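PDB 6JMG: DnaJ homolog subfamily C member 27-A from Xenopus laevis, which binds GTP and magnesium as a Rab-family small GTPase carrying a DnaJ domain, and is possibly involved in regulating the MEK/ERK pathway. Local coordinates for residues E102-L107 with R150-S155; T202-D207 with A241-P246; G54-H59 with I65-F70; E84-T89 with K115-P120. All blocks are in the same frame, centred on the assembly; numbering follows the deposited sequence.

Contact 1. Residues E102-L107 with R150-S155; sequences ETFESL and RLWSES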
loop_
_atom_site.group_PDB
_atom_site.type_symbol
_atom_site.label_atom_id
_atom_site.label_comp_id
_atom_site.label_asym_id
_atom_site.label_seq_id
_atom_site.Cartn_x
_atom_site.Cartn_y
_atom_site.Cartn_z
ATOM N N GLU A 102 1.645 -2.451 -21.451
ATOM C CA GLU A 102 1.792 -1.066 -21.001
ATOM C C GLU A 102 0.902 -0.744 -19.798
ATOM O O GLU A 102 1.193 0.196 -19.058
ATOM C CB GLU A 102 1.489 -0.101 -22.143
ATOM C CG GLU A 102 0.049 -0.059 -22.533
ATOM C CD GLU A 102 -0.285 -1.067 -23.620
ATOM O OE1 GLU A 102 0.602 -1.871 -24.014
ATOM O OE2 GLU A 102 -1.449 -1.053 -24.074
ATOM N N THR A 103 -0.219 -1.454 -19.615
ATOM C CA THR A 103 -1.046 -1.200 -18.433
ATOM C C THR A 103 -0.443 -1.822 -17.181
ATOM O O THR A 103 -0.635 -1.299 -16.078
ATOM C CB THR A 103 -2.488 -1.713 -18.622
ATOM O OG1 THR A 103 -2.540 -3.146 -18.539
ATOM C CG2 THR A 103 -3.076 -1.257 -19.948
ATOM N N PHE A 104 0.283 -2.932 -17.327
ATOM C CA PHE A 104 0.963 -3.502 -16.175
ATOM C C PHE A 104 2.169 -2.654 -15.787
ATOM O O PHE A 104 2.393 -2.376 -14.602
ATOM C CB PHE A 104 1.390 -4.943 -16.477
ATOM C CG PHE A 104 2.267 -5.543 -15.423
ATOM C CD1 PHE A 104 1.726 -5.967 -14.218
ATOM C CD2 PHE A 104 3.627 -5.667 -15.619
ATOM C CE1 PHE A 104 2.532 -6.511 -13.221
ATOM C CE2 PHE A 104 4.429 -6.210 -14.633
ATOM C CZ PHE A 104 3.876 -6.638 -13.429
ATOM N N GLU A 105 2.940 -2.210 -16.776
ATOM C CA GLU A 105 4.098 -1.380 -16.472
ATOM C C GLU A 105 3.692 -0.069 -15.819
ATOM O O GLU A 105 4.416 0.443 -14.955
ATOM C CB GLU A 105 4.897 -1.122 -17.743
ATOM C CG GLU A 105 5.855 -2.242 -18.090
ATOM C CD GLU A 105 6.179 -2.262 -19.561
ATOM O OE1 GLU A 105 5.547 -1.474 -20.297
ATOM O OE2 GLU A 105 7.052 -3.059 -19.974
ATOM N N SER A 106 2.507 0.440 -16.146
ATOM C CA SER A 106 2.110 1.728 -15.599
ATOM C C SER A 106 1.753 1.649 -14.119
ATOM O O SER A 106 1.521 2.691 -13.495
ATOM C CB SER A 106 0.956 2.319 -16.419
ATOM O OG SER A 106 -0.291 2.081 -15.801
ATOM N N LEU A 107 1.763 0.460 -13.515
ATOM C CA LEU A 107 1.254 0.354 -12.151
ATOM C C LEU A 107 2.173 1.021 -11.143
ATOM O O LEU A 107 1.694 1.498 -10.113
ATOM C CB LEU A 107 1.066 -1.111 -11.765
ATOM C CG LEU A 107 -0.062 -1.874 -12.450
ATOM C CD1 LEU A 107 -0.096 -3.282 -11.918
ATOM C CD2 LEU A 107 -1.398 -1.187 -12.212
ATOM N N ARG A 150 2.073 -11.606 -10.045
ATOM C CA ARG A 150 2.038 -12.058 -8.662
ATOM C C ARG A 150 3.271 -11.574 -7.914
ATOM O O ARG A 150 3.186 -11.178 -6.746
ATOM C CB ARG A 150 1.913 -13.580 -8.589
ATOM C CG ARG A 150 1.591 -14.052 -7.187
ATOM C CD ARG A 150 1.431 -15.556 -7.078
ATOM N NE ARG A 150 0.197 -16.054 -7.678
ATOM C CZ ARG A 150 -1.005 -15.944 -7.123
ATOM N NH1 ARG A 150 -1.155 -15.330 -5.944
ATOM N NH2 ARG A 150 -2.063 -16.435 -7.760
ATOM N N LEU A 151 4.419 -11.555 -8.588
ATOM C CA LEU A 151 5.637 -11.129 -7.917
ATOM C C LEU A 151 5.614 -9.636 -7.638
ATOM O O LEU A 151 5.995 -9.196 -6.549
ATOM C CB LEU A 151 6.862 -11.468 -8.766
ATOM C CG LEU A 151 8.153 -11.037 -8.079
ATOM C CD1 LEU A 151 8.397 -11.921 -6.872
ATOM C CD2 LEU A 151 9.326 -11.061 -9.012
ATOM N N TRP A 152 5.145 -8.844 -8.596
ATOM C CA TRP A 152 5.085 -7.410 -8.373
ATOM C C TRP A 152 4.113 -7.094 -7.255
ATOM O O TRP A 152 4.403 -6.268 -6.384
ATOM C CB TRP A 152 4.692 -6.718 -9.667
ATOM C CG TRP A 152 4.648 -5.239 -9.600
ATOM C CD1 TRP A 152 5.623 -4.385 -9.982
ATOM C CD2 TRP A 152 3.543 -4.429 -9.172
ATOM N NE1 TRP A 152 5.216 -3.085 -9.805
ATOM C CE2 TRP A 152 3.939 -3.082 -9.311
ATOM C CE3 TRP A 152 2.259 -4.712 -8.683
ATOM C CZ2 TRP A 152 3.104 -2.012 -8.971
ATOM C CZ3 TRP A 152 1.431 -3.646 -8.338
ATOM C CH2 TRP A 152 1.859 -2.311 -8.488
ATOM N N SER A 153 2.986 -7.800 -7.231
ATOM C CA SER A 153 1.964 -7.572 -6.218
ATOM C C SER A 153 2.399 -8.117 -4.861
ATOM O O SER A 153 2.409 -7.393 -3.859
ATOM C CB SER A 153 0.655 -8.219 -6.665
ATOM O OG SER A 153 0.324 -7.810 -7.975
ATOM N N GLU A 154 2.711 -9.414 -4.795
ATOM C CA GLU A 154 2.930 -10.032 -3.496
ATOM C C GLU A 154 4.174 -9.476 -2.812
ATOM O O GLU A 154 4.203 -9.374 -1.581
ATOM C CB GLU A 154 3.003 -11.552 -3.643
ATOM C CG GLU A 154 1.650 -12.189 -3.966
ATOM C CD GLU A 154 1.653 -13.715 -3.890
ATOM O OE1 GLU A 154 2.745 -14.316 -3.741
ATOM O OE2 GLU A 154 0.555 -14.313 -3.981
ATOM N N SER A 155 5.190 -9.084 -3.587
ATOM C CA SER A 155 6.378 -8.467 -3.004
ATOM C C SER A 155 6.070 -7.146 -2.305
ATOM O O SER A 155 6.902 -6.661 -1.533
ATOM C CB SER A 155 7.464 -8.246 -4.065
ATOM O OG SER A 155 7.119 -7.178 -4.936
#
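In the Ras-like GTPase fold, helices that follow successive sheet strands meet over the sheet, and here W152 of helix 146-154 fits against F104 and L107. The contact is apolar across the two segments. F104 turns its ring edge toward the five-membered ring of the indole. The two centroids lie 5.5 Å apart and the planes meet at 66°. F104 CZ also rests 3.9 Å from W152 CB. L107 lies over part of one face of the six-membered ring. Its CD1 methyl sits 4.2 Å from the ring centroid of W152, and its CB lies 3.6 Å from W152 CZ2. W152 has CG anti to its backbone N (chi1 -178°), which carries the indole from its helix toward L107. A weak hydrogen bond joins W152 NE1 to D108 OD1, and K156 makes a cation-pi contact with the indole. Replacing W152 by an alanine is likely to leave F104 and L107 without the ring they pack on and to open a gap beside L94 and V131. Those two residues belong to strands 91-97 and 128-134. The arrangement is the helix-on-sheet packing of a small GTPase, on the flank where L107 lies near the P-loop.

Contact 2. Residues T202-D207 with A241-P246; sequences TKEQAD and AVLLHP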
loop_
_atom_site.group_PDB
_atom_site.type_symbol
_atom_site.label_atom_id
_atom_site.label_comp_id
_atom_site.label_asym_id
_atom_site.label_seq_id
_atom_site.Cartn_x
_atom_site.Cartn_y
_atom_site.Cartn_z
ATOM N N THR A 202 13.436 -9.857 8.352
ATOM C CA THR A 202 14.535 -9.609 7.431
ATOM C C THR A 202 15.890 -9.946 8.043
ATOM O O THR A 202 16.067 -9.973 9.265
ATOM C CB THR A 202 14.499 -8.149 6.989
ATOM O OG1 THR A 202 13.163 -7.844 6.577
ATOM C CG2 THR A 202 15.407 -7.943 5.790
ATOM N N LYS A 203 16.840 -10.253 7.156
ATOM C CA LYS A 203 18.249 -10.306 7.521
ATOM C C LYS A 203 18.817 -8.927 7.852
ATOM O O LYS A 203 19.584 -8.789 8.815
ATOM C CB LYS A 203 19.056 -10.927 6.381
ATOM C CG LYS A 203 20.518 -11.153 6.730
ATOM C CD LYS A 203 21.468 -10.739 5.610
ATOM C CE LYS A 203 22.888 -11.225 5.898
ATOM N NZ LYS A 203 23.918 -10.283 5.384
ATOM N N GLU A 204 18.505 -7.901 7.043
ATOM C CA GLU A 204 19.041 -6.577 7.354
ATOM C C GLU A 204 18.473 -6.077 8.666
ATOM O O GLU A 204 19.156 -5.349 9.403
ATOM C CB GLU A 204 18.791 -5.575 6.216
ATOM C CG GLU A 204 17.349 -5.275 5.872
ATOM C CD GLU A 204 17.126 -3.886 5.260
ATOM O OE1 GLU A 204 18.075 -3.065 5.242
ATOM O OE2 GLU A 204 15.986 -3.625 4.805
ATOM N N GLN A 205 17.242 -6.491 8.991
ATOM C CA GLN A 205 16.692 -6.229 10.317
ATOM C C GLN A 205 17.583 -6.825 11.400
ATOM O O GLN A 205 17.997 -6.130 12.342
ATOM C CB GLN A 205 15.268 -6.787 10.412
ATOM C CG GLN A 205 14.193 -5.817 9.890
ATOM C CD GLN A 205 12.790 -6.418 9.858
ATOM O OE1 GLN A 205 12.607 -7.620 10.042
ATOM N NE2 GLN A 205 11.791 -5.573 9.643
ATOM N N ALA A 206 17.960 -8.094 11.238
ATOM C CA ALA A 206 18.778 -8.764 12.247
ATOM C C ALA A 206 20.176 -8.161 12.333
ATOM O O ALA A 206 20.757 -8.068 13.423
ATOM C CB ALA A 206 18.842 -10.249 11.933
ATOM N N ASP A 207 20.746 -7.769 11.197
ATOM C CA ASP A 207 22.054 -7.127 11.229
ATOM C C ASP A 207 21.969 -5.780 11.921
ATOM O O ASP A 207 22.861 -5.422 12.699
ATOM C CB ASP A 207 22.620 -6.973 9.816
ATOM C CG ASP A 207 23.062 -8.299 9.211
ATOM O OD1 ASP A 207 23.197 -9.292 9.966
ATOM O OD2 ASP A 207 23.262 -8.339 7.975
ATOM N N ALA A 241 13.650 3.619 11.857
ATOM C CA ALA A 241 12.356 3.478 12.511
ATOM C C ALA A 241 11.423 2.557 11.738
ATOM O O ALA A 241 10.716 1.736 12.342
ATOM C CB ALA A 241 11.706 4.842 12.718
ATOM N N VAL A 242 11.348 2.710 10.413
ATOM C CA VAL A 242 10.487 1.792 9.660
ATOM C C VAL A 242 11.058 0.381 9.689
ATOM O O VAL A 242 10.314 -0.602 9.626
ATOM C CB VAL A 242 10.251 2.267 8.215
ATOM C CG1 VAL A 242 9.905 3.739 8.193
ATOM C CG2 VAL A 242 11.445 1.957 7.341
ATOM N N LEU A 243 12.380 0.259 9.795
ATOM C CA LEU A 243 13.002 -1.054 9.777
ATOM C C LEU A 243 12.779 -1.783 11.097
ATOM O O LEU A 243 12.483 -2.982 11.104
ATOM C CB LEU A 243 14.500 -0.899 9.479
ATOM C CG LEU A 243 15.342 -2.155 9.234
ATOM C CD1 LEU A 243 14.864 -2.909 7.988
ATOM C CD2 LEU A 243 16.805 -1.769 9.098
ATOM N N LEU A 244 12.845 -1.065 12.217
ATOM C CA LEU A 244 12.997 -1.691 13.521
ATOM C C LEU A 244 11.806 -1.546 14.453
ATOM O O LEU A 244 11.853 -2.079 15.568
ATOM C CB LEU A 244 14.213 -1.115 14.228
ATOM C CG LEU A 244 15.527 -1.315 13.524
ATOM C CD1 LEU A 244 16.567 -0.627 14.341
ATOM C CD2 LEU A 244 15.809 -2.787 13.404
ATOM N N HIS A 245 10.765 -0.838 14.062
ATOM C CA HIS A 245 9.694 -0.585 15.004
ATOM C C HIS A 245 9.126 -1.946 15.467
ATOM O O HIS A 245 8.954 -2.825 14.640
ATOM C CB HIS A 245 8.600 0.274 14.386
ATOM C CG HIS A 245 7.594 0.750 15.386
ATOM N ND1 HIS A 245 6.656 -0.089 15.946
ATOM C CD2 HIS A 245 7.409 1.963 15.959
ATOM C CE1 HIS A 245 5.924 0.592 16.808
ATOM N NE2 HIS A 245 6.354 1.839 16.826
ATOM N N PRO A 246 8.944 -2.117 16.781
ATOM C CA PRO A 246 8.510 -3.462 17.265
ATOM C C PRO A 246 7.142 -3.902 16.758
ATOM O O PRO A 246 6.837 -5.100 16.829
ATOM C CB PRO A 246 8.497 -3.286 18.796
ATOM C CG PRO A 246 9.150 -1.972 19.086
ATOM C CD PRO A 246 9.120 -1.145 17.852
#
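L243 lies across two side chains of helix 203-213, E204 and Q205, and its CD1 methyl does most of the touching. CG anti to the backbone N (chi1 -172°) brings the L243 methyls up to helix 203-213. CD1 meets the aliphatic CG of Q205 at 3.5 Å. It also meets the acid end of E204, with L243 CD1 3.5 Å from E204 OE2. The E204 chain is extended beyond CG and runs obliquely to the leucine. Q205 also passes L243 at a slant, so that its amide arrives at the backbone. Q205 NE2 gives a weak hydrogen bond to L243 O, 3.1 Å long and bent to 128° at the hydrogen. The other end of the amide turns back to its own helix. Q205 OE1 accepts from T202 N at 2.9 Å, with the donor 46° above the carbonyl plane. L244 adds a looser touch, CD2 to Q205 O at 4.1 Å, and packs further along on I209 and I212. A leucine in place of Q205 would probably leave T202 N and L243 O without this amide and the start of the helix less firmly tied. Helix 230-244 leads into H245, P246 and D247, the HPD motif of J domains. One amide, bonded to T202 N at one end and weakly to L243 O at the other, links the first turn of helix 203-213 to the last turn of helix 230-244. Aliphatic carbons carry the packing, and the single weak bond between the helices probably adds little directional hold.

Contact 3. Residues G54-H59 with I65-F70; sequences GVTKVH and IKVNIF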
loop_
_atom_site.group_PDB
_atom_site.type_symbol
_atom_site.label_atom_id
_atom_site.label_comp_id
_atom_site.label_asym_id
_atom_site.label_seq_id
_atom_site.Cartn_x
_atom_site.Cartn_y
_atom_site.Cartn_z
ATOM N N GLY A 54 -20.450 5.423 -5.490
ATOM C CA GLY A 54 -21.576 4.582 -5.160
ATOM C C GLY A 54 -21.360 3.955 -3.805
ATOM O O GLY A 54 -20.249 3.938 -3.271
ATOM N N VAL A 55 -22.454 3.485 -3.240
ATOM C CA VAL A 55 -22.425 2.776 -1.977
ATOM C C VAL A 55 -22.977 1.383 -2.211
ATOM O O VAL A 55 -24.007 1.218 -2.876
ATOM C CB VAL A 55 -23.218 3.533 -0.900
ATOM C CG1 VAL A 55 -23.373 2.681 0.359
ATOM C CG2 VAL A 55 -22.488 4.855 -0.594
ATOM N N THR A 56 -22.278 0.390 -1.683
ATOM C CA THR A 56 -22.759 -0.979 -1.668
ATOM C C THR A 56 -22.687 -1.487 -0.234
ATOM O O THR A 56 -22.036 -0.893 0.631
ATOM C CB THR A 56 -21.940 -1.862 -2.621
ATOM O OG1 THR A 56 -22.491 -3.187 -2.646
ATOM C CG2 THR A 56 -20.493 -1.921 -2.182
ATOM N N LYS A 57 -23.364 -2.596 0.016
ATOM C CA LYS A 57 -23.375 -3.226 1.329
ATOM C C LYS A 57 -22.917 -4.676 1.185
ATOM O O LYS A 57 -23.316 -5.374 0.244
ATOM C CB LYS A 57 -24.781 -3.122 1.950
ATOM C CG LYS A 57 -25.007 -3.856 3.260
ATOM C CD LYS A 57 -26.052 -4.973 3.052
ATOM C CE LYS A 57 -26.013 -6.035 4.155
ATOM N NZ LYS A 57 -26.230 -7.440 3.673
ATOM N N VAL A 58 -22.046 -5.120 2.098
ATOM C CA VAL A 58 -21.546 -6.492 2.108
ATOM C C VAL A 58 -21.516 -7.002 3.542
ATOM O O VAL A 58 -21.438 -6.220 4.496
ATOM C CB VAL A 58 -20.154 -6.625 1.466
ATOM C CG1 VAL A 58 -20.182 -6.130 0.037
ATOM C CG2 VAL A 58 -19.090 -5.898 2.296
ATOM N N HIS A 59 -21.623 -8.329 3.687
ATOM C CA HIS A 59 -21.537 -9.028 4.973
ATOM C C HIS A 59 -20.368 -10.008 4.938
ATOM O O HIS A 59 -20.494 -11.100 4.376
ATOM C CB HIS A 59 -22.837 -9.764 5.272
ATOM C CG HIS A 59 -22.934 -10.274 6.677
ATOM N ND1 HIS A 59 -22.909 -9.440 7.775
ATOM C CD2 HIS A 59 -23.056 -11.533 7.164
ATOM C CE1 HIS A 59 -23.016 -10.162 8.877
ATOM N NE2 HIS A 59 -23.102 -11.435 8.535
ATOM N N ILE A 65 -20.717 -4.339 6.499
ATOM C CA ILE A 65 -19.812 -3.331 5.957
ATOM C C ILE A 65 -20.581 -2.455 4.975
ATOM O O ILE A 65 -21.171 -2.959 4.012
ATOM C CB ILE A 65 -18.598 -3.959 5.240
ATOM C CG1 ILE A 65 -18.013 -5.145 6.012
ATOM C CG2 ILE A 65 -17.544 -2.907 4.976
ATOM C CD1 ILE A 65 -17.727 -4.874 7.472
ATOM N N LYS A 66 -20.538 -1.146 5.196
ATOM C CA LYS A 66 -21.042 -0.181 4.231
ATOM C C LYS A 66 -19.838 0.357 3.467
ATOM O O LYS A 66 -18.928 0.944 4.064
ATOM C CB LYS A 66 -21.823 0.937 4.926
ATOM C CG LYS A 66 -22.349 2.033 3.989
ATOM C CD LYS A 66 -22.837 3.282 4.760
ATOM C CE LYS A 66 -23.110 4.498 3.837
ATOM N NZ LYS A 66 -21.981 5.498 3.763
ATOM N N VAL A 67 -19.826 0.150 2.150
ATOM C CA VAL A 67 -18.644 0.378 1.324
ATOM C C VAL A 67 -18.893 1.583 0.433
ATOM O O VAL A 67 -19.786 1.562 -0.420
ATOM C CB VAL A 67 -18.302 -0.851 0.473
ATOM C CG1 VAL A 67 -17.015 -0.620 -0.243
ATOM C CG2 VAL A 67 -18.244 -2.099 1.331
ATOM N N ASN A 68 -18.108 2.627 0.630
ATOM C CA ASN A 68 -18.102 3.776 -0.260
ATOM C C ASN A 68 -17.095 3.531 -1.370
ATOM O O ASN A 68 -15.889 3.460 -1.115
ATOM C CB ASN A 68 -17.748 5.050 0.500
ATOM C CG ASN A 68 -18.772 5.405 1.554
ATOM O OD1 ASN A 68 -19.823 5.976 1.252
ATOM N ND2 ASN A 68 -18.478 5.058 2.796
ATOM N N ILE A 69 -17.578 3.430 -2.599
ATOM C CA ILE A 69 -16.734 3.134 -3.743
ATOM C C ILE A 69 -16.560 4.407 -4.560
ATOM O O ILE A 69 -17.545 5.069 -4.904
ATOM C CB ILE A 69 -17.323 1.991 -4.590
ATOM C CG1 ILE A 69 -17.436 0.713 -3.746
ATOM C CG2 ILE A 69 -16.432 1.693 -5.781
ATOM C CD1 ILE A 69 -17.962 -0.537 -4.514
ATOM N N PHE A 70 -15.305 4.764 -4.826
ATOM C CA PHE A 70 -14.924 5.857 -5.718
ATOM C C PHE A 70 -14.213 5.187 -6.881
ATOM O O PHE A 70 -12.995 4.994 -6.861
ATOM C CB PHE A 70 -14.021 6.890 -5.015
ATOM C CG PHE A 70 -14.691 7.578 -3.866
ATOM C CD1 PHE A 70 -14.975 6.884 -2.691
ATOM C CD2 PHE A 70 -15.051 8.915 -3.954
ATOM C CE1 PHE A 70 -15.606 7.515 -1.623
ATOM C CE2 PHE A 70 -15.666 9.549 -2.901
ATOM C CZ PHE A 70 -15.949 8.847 -1.732
#
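I65 pairs with V58 in the antiparallel hairpin of strands 51-60 and 63-72, which joins the two switch regions in Ras-like GTPases. I65 N gives to V58 O at 2.8 Å, and V58 N gives back to I65 O. On the same face I65 CB rests 3.6 Å from V58 CG2. The I65 carbonyl also takes a CA-H...O contact from K57. K66 stands opposite K57 in a non-hydrogen-bonded pair. Its CG meets V55 CG1 at 3.8 Å, while the K57 amine pairs with E64. V67 returns to the face of I65 and pairs with T56 by two backbone bonds. T56 OG1 stands anti to its backbone N (chi1 -176°); this leaves CG2 to lie 3.6 Å from V67 CB. V67 CG2 also touches V58 CG2. N68 shares the other face with V55, and its OD1 lies 3.4 Å from V55 CG2. That oxygen is bonded to the Y53 hydroxyl, and ND2 to I17 O. I69 pairs with G54: I69 N to G54 O is 2.8 Å and nearly straight at 170°. I69 CD1 reaches T56 CG2 at 3.7 Å. F70 turns to Y53, K18 and F85 instead. Strand 51-60 is an outer strand of the sheet, at the end away from strand 159-163, and strand 63-72 bonds on to strand 15-22. T56, V58, I65, V67 and I69 face two helices: V58, I65 and V67 pack on helix 171-187, T56 and I69 on helix 29-38.

Contact 4. Residues E84-T89 with K115-P120; sequences EFYKDT and KQELGP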
loop_
_atom_site.group_PDB
_atom_site.type_symbol
_atom_site.label_atom_id
_atom_site.label_comp_id
_atom_site.label_asym_id
_atom_site.label_seq_id
_atom_site.Cartn_x
_atom_site.Cartn_y
_atom_site.Cartn_z
ATOM N N GLU A 84 -8.337 14.389 -5.424
ATOM C CA GLU A 84 -9.060 14.610 -4.180
ATOM C C GLU A 84 -9.446 13.319 -3.466
ATOM O O GLU A 84 -9.775 13.369 -2.273
ATOM C CB GLU A 84 -10.334 15.425 -4.431
ATOM C CG GLU A 84 -10.197 16.920 -4.138
ATOM C CD GLU A 84 -10.083 17.249 -2.649
ATOM O OE1 GLU A 84 -9.131 17.965 -2.307
ATOM O OE2 GLU A 84 -10.935 16.834 -1.825
ATOM N N PHE A 85 -9.433 12.163 -4.138
ATOM C CA PHE A 85 -10.104 11.021 -3.538
ATOM C C PHE A 85 -9.164 9.935 -3.036
ATOM O O PHE A 85 -9.640 8.876 -2.616
ATOM C CB PHE A 85 -11.130 10.456 -4.514
ATOM C CG PHE A 85 -12.135 11.466 -4.955
ATOM C CD1 PHE A 85 -13.203 11.807 -4.131
ATOM C CD2 PHE A 85 -11.995 12.108 -6.175
ATOM C CE1 PHE A 85 -14.127 12.741 -4.542
ATOM C CE2 PHE A 85 -12.911 13.047 -6.586
ATOM C CZ PHE A 85 -13.964 13.379 -5.777
ATOM N N TYR A 86 -7.862 10.200 -2.958
ATOM C CA TYR A 86 -6.965 9.178 -2.432
ATOM C C TYR A 86 -6.961 9.149 -0.902
ATOM O O TYR A 86 -6.696 8.096 -0.306
ATOM C CB TYR A 86 -5.539 9.391 -2.946
ATOM C CG TYR A 86 -5.289 9.103 -4.414
ATOM C CD1 TYR A 86 -5.419 7.816 -4.938
ATOM C CD2 TYR A 86 -4.861 10.110 -5.269
ATOM C CE1 TYR A 86 -5.157 7.549 -6.285
ATOM C CE2 TYR A 86 -4.598 9.854 -6.614
ATOM C CZ TYR A 86 -4.746 8.579 -7.115
ATOM O OH TYR A 86 -4.483 8.341 -8.448
ATOM N N LYS A 87 -7.234 10.272 -0.243
ATOM C CA LYS A 87 -7.093 10.315 1.206
ATOM C C LYS A 87 -8.130 9.438 1.911
ATOM O O LYS A 87 -9.251 9.246 1.439
ATOM C CB LYS A 87 -7.189 11.750 1.725
ATOM C CG LYS A 87 -8.070 12.685 0.911
ATOM C CD LYS A 87 -8.033 14.120 1.472
ATOM C CE LYS A 87 -9.097 15.010 0.831
ATOM N NZ LYS A 87 -8.517 15.799 -0.291
ATOM N N ASP A 88 -7.743 8.937 3.081
ATOM C CA ASP A 88 -8.611 8.148 3.955
ATOM C C ASP A 88 -9.167 6.928 3.227
ATOM O O ASP A 88 -10.351 6.615 3.292
ATOM C CB ASP A 88 -9.731 9.024 4.530
ATOM C CG ASP A 88 -10.698 8.247 5.400
ATOM O OD1 ASP A 88 -10.243 7.580 6.362
ATOM O OD2 ASP A 88 -11.912 8.281 5.097
ATOM N N THR A 89 -8.286 6.211 2.551
ATOM C CA THR A 89 -8.673 5.014 1.818
ATOM C C THR A 89 -8.312 3.755 2.589
ATOM O O THR A 89 -7.200 3.633 3.107
ATOM C CB THR A 89 -7.991 5.007 0.461
ATOM O OG1 THR A 89 -8.434 6.153 -0.269
ATOM C CG2 THR A 89 -8.325 3.733 -0.299
ATOM N N LYS A 115 0.803 7.846 -3.820
ATOM C CA LYS A 115 1.710 8.143 -2.714
ATOM C C LYS A 115 1.955 9.637 -2.545
ATOM O O LYS A 115 2.121 10.097 -1.409
ATOM C CB LYS A 115 3.045 7.428 -2.894
ATOM C CG LYS A 115 3.213 6.182 -2.055
ATOM C CD LYS A 115 4.483 5.414 -2.443
ATOM C CE LYS A 115 4.478 3.983 -1.905
ATOM N NZ LYS A 115 5.450 3.098 -2.620
ATOM N N GLN A 116 1.966 10.424 -3.628
ATOM C CA GLN A 116 2.150 11.846 -3.359
ATOM C C GLN A 116 0.888 12.549 -2.887
ATOM O O GLN A 116 0.991 13.586 -2.226
ATOM C CB GLN A 116 2.759 12.635 -4.506
ATOM C CG GLN A 116 3.664 13.615 -3.722
ATOM C CD GLN A 116 4.454 14.621 -4.510
ATOM O OE1 GLN A 116 4.686 15.745 -4.035
ATOM N NE2 GLN A 116 4.910 14.232 -5.693
ATOM N N GLU A 117 -0.294 12.059 -3.241
ATOM C CA GLU A 117 -1.481 12.744 -2.758
ATOM C C GLU A 117 -1.722 12.496 -1.278
ATOM O O GLU A 117 -2.628 13.112 -0.704
ATOM C CB GLU A 117 -2.703 12.319 -3.562
ATOM C CG GLU A 117 -3.493 13.498 -4.067
ATOM C CD GLU A 117 -2.617 14.540 -4.733
ATOM O OE1 GLU A 117 -2.625 15.695 -4.252
ATOM O OE2 GLU A 117 -1.936 14.205 -5.741
ATOM N N LEU A 118 -0.954 11.604 -0.662
ATOM C CA LEU A 118 -1.054 11.324 0.760
ATOM C C LEU A 118 0.022 12.026 1.582
ATOM O O LEU A 118 -0.015 11.950 2.818
ATOM C CB LEU A 118 -0.979 9.806 1.000
ATOM C CG LEU A 118 -2.005 8.961 0.247
ATOM C CD1 LEU A 118 -2.049 7.528 0.775
ATOM C CD2 LEU A 118 -3.386 9.622 0.331
ATOM N N GLY A 119 0.969 12.705 0.934
ATOM C CA GLY A 119 2.028 13.405 1.620
ATOM C C GLY A 119 3.060 12.467 2.214
ATOM O O GLY A 119 2.994 11.245 2.048
ATOM N N PRO A 120 4.048 13.031 2.920
ATOM C CA PRO A 120 5.093 12.183 3.525
ATOM C C PRO A 120 4.612 11.383 4.728
ATOM O O PRO A 120 5.205 10.338 5.028
ATOM C CB PRO A 120 6.180 13.193 3.927
ATOM C CG PRO A 120 5.879 14.432 3.117
ATOM C CD PRO A 120 4.393 14.461 2.975
#
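The Y86 ring and the E117 side chain cross at about a right angle. This is the Ras-like GTPase fold, where the loop after helix 79-82 packs against the C-terminal end of helix 107-117 and L118. Y86 CD2 lies 3.5 Å from E117 CB and 3.8 Å from E117 CG. The ring plane and the E117 carboxylate plane are 24° apart, yet it is the aliphatic part of the glutamate that touches. With CG anti to the carbonyl carbon (chi1 -71°), the Y86 ring lies where I20 and M22 of strand 15-22 and W110 and M114 of helix 107-117 touch it. The Y86 hydroxyl is hydrogen-bonded to E113. L118 brings its CD2 methyl against the loop backbone. It lies 3.7 Å from Y86 O and also touches Y86 CB and K87 CA. No hydrogen bond crosses between the two segments. Within the loop, K87 NZ forms a salt bridge to E84 OE1, with a weak hydrogen bond. The loop is also tied to strand 15-22 by K18 NZ, which bonds to K87 O and T89 OG1. T89 OG1 in turn donates to Y86 O at 2.6 Å, from 56° above the carbonyl plane.

In the fold
From the N terminus, contact 3 comes first. It closes the short turn between strands 51-60 and 63-72 at one edge of the sheet. Contact 4 opens next, at residues 84-89. Contact 1 opens inside it, at 102-107. Contact 4 closes at 115-120 and contact 1 only at 150-155, so the two cross along the chain. Together they tie the segments before and after strand 91-97 to helices 107-117 and 146-154. Contacts 3 and 4 also touch, where F70 packs on F85. Contact 2 follows in series. It closes the mostly helical stretch between 207 and 241, joining helix 203-213 to helix 230-244 of the DnaJ domain. Its centre lies about 37 Å from that of contact 3.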